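PDB 4NNB: OBCA, Oxalate Biosynthetic Component A from Burkholderia glumae, which is a magnesium-binding protein with an N-terminal domain of its own family and a TIM-barrel-like domain. Local coordinates for residues S279-R284 / V316-G321. Residues are numbered along the deposited sequence; the frame is centred on the assembly and turned at random.
Sequences SVRGDR and VVFQGG. With OAA (oxaloacetate ion), chain C.
The guanidinium group of R281 lies flat on one face of the F318 ring, an offset cation-pi stack in which the two planes differ by only 22° and R281 CZ stands 3.8 Å from the ring centroid. NH1 lies over the middle of the ring, with CZ and NE displaced toward and past its CZ–CE1 rim; NE comes within 3.4 Å of F318 CE1, and CD passes just outside the rim. Bends at chi2 and chi3 carry the planar end of R281 over the phenyl face, while V316 CG1 packs on the opposite face near the rim. An aromatic suits this place because it supports the flat cation from one side without using any of its N-H groups. At the guanidinium edge NE and NH2 both donate to O4 of the oxaloacetate ion, NH2 at an N-H...O angle of 151° and NE through a more bent bond. NH1 takes a different partner, a water 2.8 Å away that in turn donates to G321 O and so links the two segments. G321 ends the type I turn from F318 with a positive phi, and glycine has no side chain to press on the preceding carbonyl.

In the TIM-barrel-like domain both segments follow strands of the parallel sheet (273-276 and 308-311), consistent with the C-terminal ends of barrel strands, where such folds usually hold their binding site. The short, weakly bonded strand 317-318 runs antiparallel to 383-386. S279, R281 and F318 line the oxaloacetate pocket, which S277, S310 and Y324 supply with further hydrogen bonds. S279 forms an ST turn, its OG accepting from R281 N at 3.1 Å. With OG anti to its own N (chi1 169°), the same short hydroxyl also donates to oxaloacetate O5, 2.8 Å away, serving loop and ligand at once.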
loop_
_atom_site.group_PDB
_atom_site.type_symbol
_atom_site.label_atom_id
_atom_site.label_comp_id
_atom_site.label_asym_id
_atom_site.label_seq_id
_atom_site.Cartn_x
_atom_site.Cartn_y
_atom_site.Cartn_z
ATOM N N SER A 279 5.754 -6.145 -12.071
ATOM C CA SER A 279 4.362 -5.874 -12.422
ATOM C C SER A 279 4.193 -4.685 -13.386
ATOM O O SER A 279 4.936 -3.700 -13.308
ATOM C CB SER A 279 3.574 -5.631 -11.134
ATOM O OG SER A 279 2.297 -5.121 -11.418
ATOM N N VAL A 280 3.232 -4.776 -14.310
ATOM C CA VAL A 280 2.869 -3.592 -15.104
ATOM C C VAL A 280 1.438 -3.122 -14.818
ATOM O O VAL A 280 0.775 -2.523 -15.675
ATOM C CB VAL A 280 3.098 -3.784 -16.627
ATOM C CG1 VAL A 280 4.576 -3.974 -16.921
ATOM C CG2 VAL A 280 2.285 -4.958 -17.166
ATOM N N ARG A 281 0.990 -3.392 -13.597
ATOM C CA ARG A 281 -0.301 -2.917 -13.110
ATOM C C ARG A 281 -0.495 -1.432 -13.417
ATOM O O ARG A 281 0.430 -0.620 -13.250
ATOM C CB ARG A 281 -0.427 -3.165 -11.599
ATOM C CG ARG A 281 -1.389 -2.209 -10.882
ATOM C CD ARG A 281 -2.604 -2.887 -10.266
ATOM N NE ARG A 281 -2.310 -3.416 -8.945
ATOM C CZ ARG A 281 -3.146 -3.418 -7.907
ATOM N NH1 ARG A 281 -4.374 -2.925 -7.996
ATOM N NH2 ARG A 281 -2.737 -3.934 -6.763
ATOM N N GLY A 282 -1.691 -1.098 -13.894
ATOM C CA GLY A 282 -2.035 0.269 -14.247
ATOM C C GLY A 282 -1.615 0.585 -15.667
ATOM O O GLY A 282 -2.012 1.602 -16.236
ATOM N N ASP A 283 -0.813 -0.301 -16.244
ATOM C CA ASP A 283 -0.174 -0.031 -17.520
ATOM C C ASP A 283 -0.329 -1.218 -18.454
ATOM O O ASP A 283 0.629 -1.953 -18.710
ATOM C CB ASP A 283 1.309 0.291 -17.300
ATOM C CG ASP A 283 2.028 0.682 -18.577
ATOM O OD1 ASP A 283 1.403 0.702 -19.659
ATOM O OD2 ASP A 283 3.243 0.955 -18.497
ATOM N N ARG A 284 -1.543 -1.402 -18.961
ATOM C CA ARG A 284 -1.783 -2.290 -20.094
ATOM C C ARG A 284 -0.879 -1.938 -21.283
ATOM O O ARG A 284 -0.286 -0.857 -21.323
ATOM C CB ARG A 284 -3.244 -2.184 -20.515
ATOM C CG ARG A 284 -3.750 -0.747 -20.589
ATOM C CD ARG A 284 -5.188 -0.698 -21.074
ATOM N NE ARG A 284 -5.384 -1.637 -22.174
ATOM C CZ ARG A 284 -6.417 -1.613 -23.006
ATOM N NH1 ARG A 284 -7.363 -0.690 -22.871
ATOM N NH2 ARG A 284 -6.500 -2.515 -23.976
ATOM N N VAL A 316 -3.392 -11.481 -14.367
ATOM C CA VAL A 316 -3.888 -11.011 -13.068
ATOM C C VAL A 316 -5.030 -10.041 -13.362
ATOM O O VAL A 316 -4.812 -8.994 -13.952
ATOM C CB VAL A 316 -2.775 -10.321 -12.252
ATOM C CG1 VAL A 316 -3.334 -9.772 -10.936
ATOM C CG2 VAL A 316 -1.655 -11.309 -11.945
ATOM N N VAL A 317 -6.250 -10.421 -12.994
ATOM C CA VAL A 317 -7.429 -9.655 -13.368
ATOM C C VAL A 317 -8.174 -9.246 -12.101
ATOM O O VAL A 317 -9.067 -9.968 -11.636
ATOM C CB VAL A 317 -8.373 -10.476 -14.278
ATOM C CG1 VAL A 317 -9.484 -9.575 -14.830
ATOM C CG2 VAL A 317 -7.585 -11.149 -15.436
ATOM N N PHE A 318 -7.785 -8.106 -11.528
ATOM C CA PHE A 318 -8.402 -7.621 -10.290
ATOM C C PHE A 318 -9.882 -7.319 -10.517
ATOM O O PHE A 318 -10.233 -6.652 -11.491
ATOM C CB PHE A 318 -7.735 -6.323 -9.827
ATOM C CG PHE A 318 -6.278 -6.458 -9.476
ATOM C CD1 PHE A 318 -5.299 -6.062 -10.376
ATOM C CD2 PHE A 318 -5.886 -6.950 -8.241
ATOM C CE1 PHE A 318 -3.949 -6.169 -10.054
ATOM C CE2 PHE A 318 -4.533 -7.056 -7.910
ATOM C CZ PHE A 318 -3.569 -6.668 -8.823
ATOM N N GLN A 319 -10.746 -7.774 -9.616
ATOM C CA GLN A 319 -12.160 -7.403 -9.710
ATOM C C GLN A 319 -12.320 -5.894 -9.664
ATOM O O GLN A 319 -13.186 -5.342 -10.337
ATOM C CB GLN A 319 -12.991 -8.086 -8.626
ATOM C CG GLN A 319 -13.100 -9.599 -8.818
ATOM C CD GLN A 319 -14.289 -10.187 -8.094
ATOM O OE1 GLN A 319 -15.275 -9.492 -7.837
ATOM N NE2 GLN A 319 -14.205 -11.469 -7.750
ATOM N N GLY A 320 -11.444 -5.221 -8.922
ATOM C CA GLY A 320 -11.474 -3.764 -8.857
ATOM C C GLY A 320 -10.928 -3.045 -10.087
ATOM O O GLY A 320 -10.879 -1.813 -10.112
ATOM N N GLY A 321 -10.505 -3.800 -11.100
ATOM C CA GLY A 321 -9.914 -3.226 -12.304
ATOM C C GLY A 321 -8.395 -3.059 -12.299
ATOM O O GLY A 321 -7.757 -3.114 -11.249
HETATM O O1 OAA C . 4.487 -8.411 -8.914
HETATM O O2 OAA C . 4.691 -6.689 -7.450
HETATM O O4 OAA C . -0.285 -5.049 -7.446
HETATM O O5 OAA C . 0.330 -5.838 -9.516
HETATM O O3 OAA C . 2.492 -5.224 -6.841
HETATM C C1 OAA C . 3.946 -7.462 -8.192
HETATM C C2 OAA C . 2.444 -7.291 -8.240
HETATM C C3 OAA C . 1.907 -5.974 -7.725
HETATM C C4 OAA C . 0.585 -5.589 -8.262
HETATM O O HOH W 1 -5.451 -1.667 -10.192
#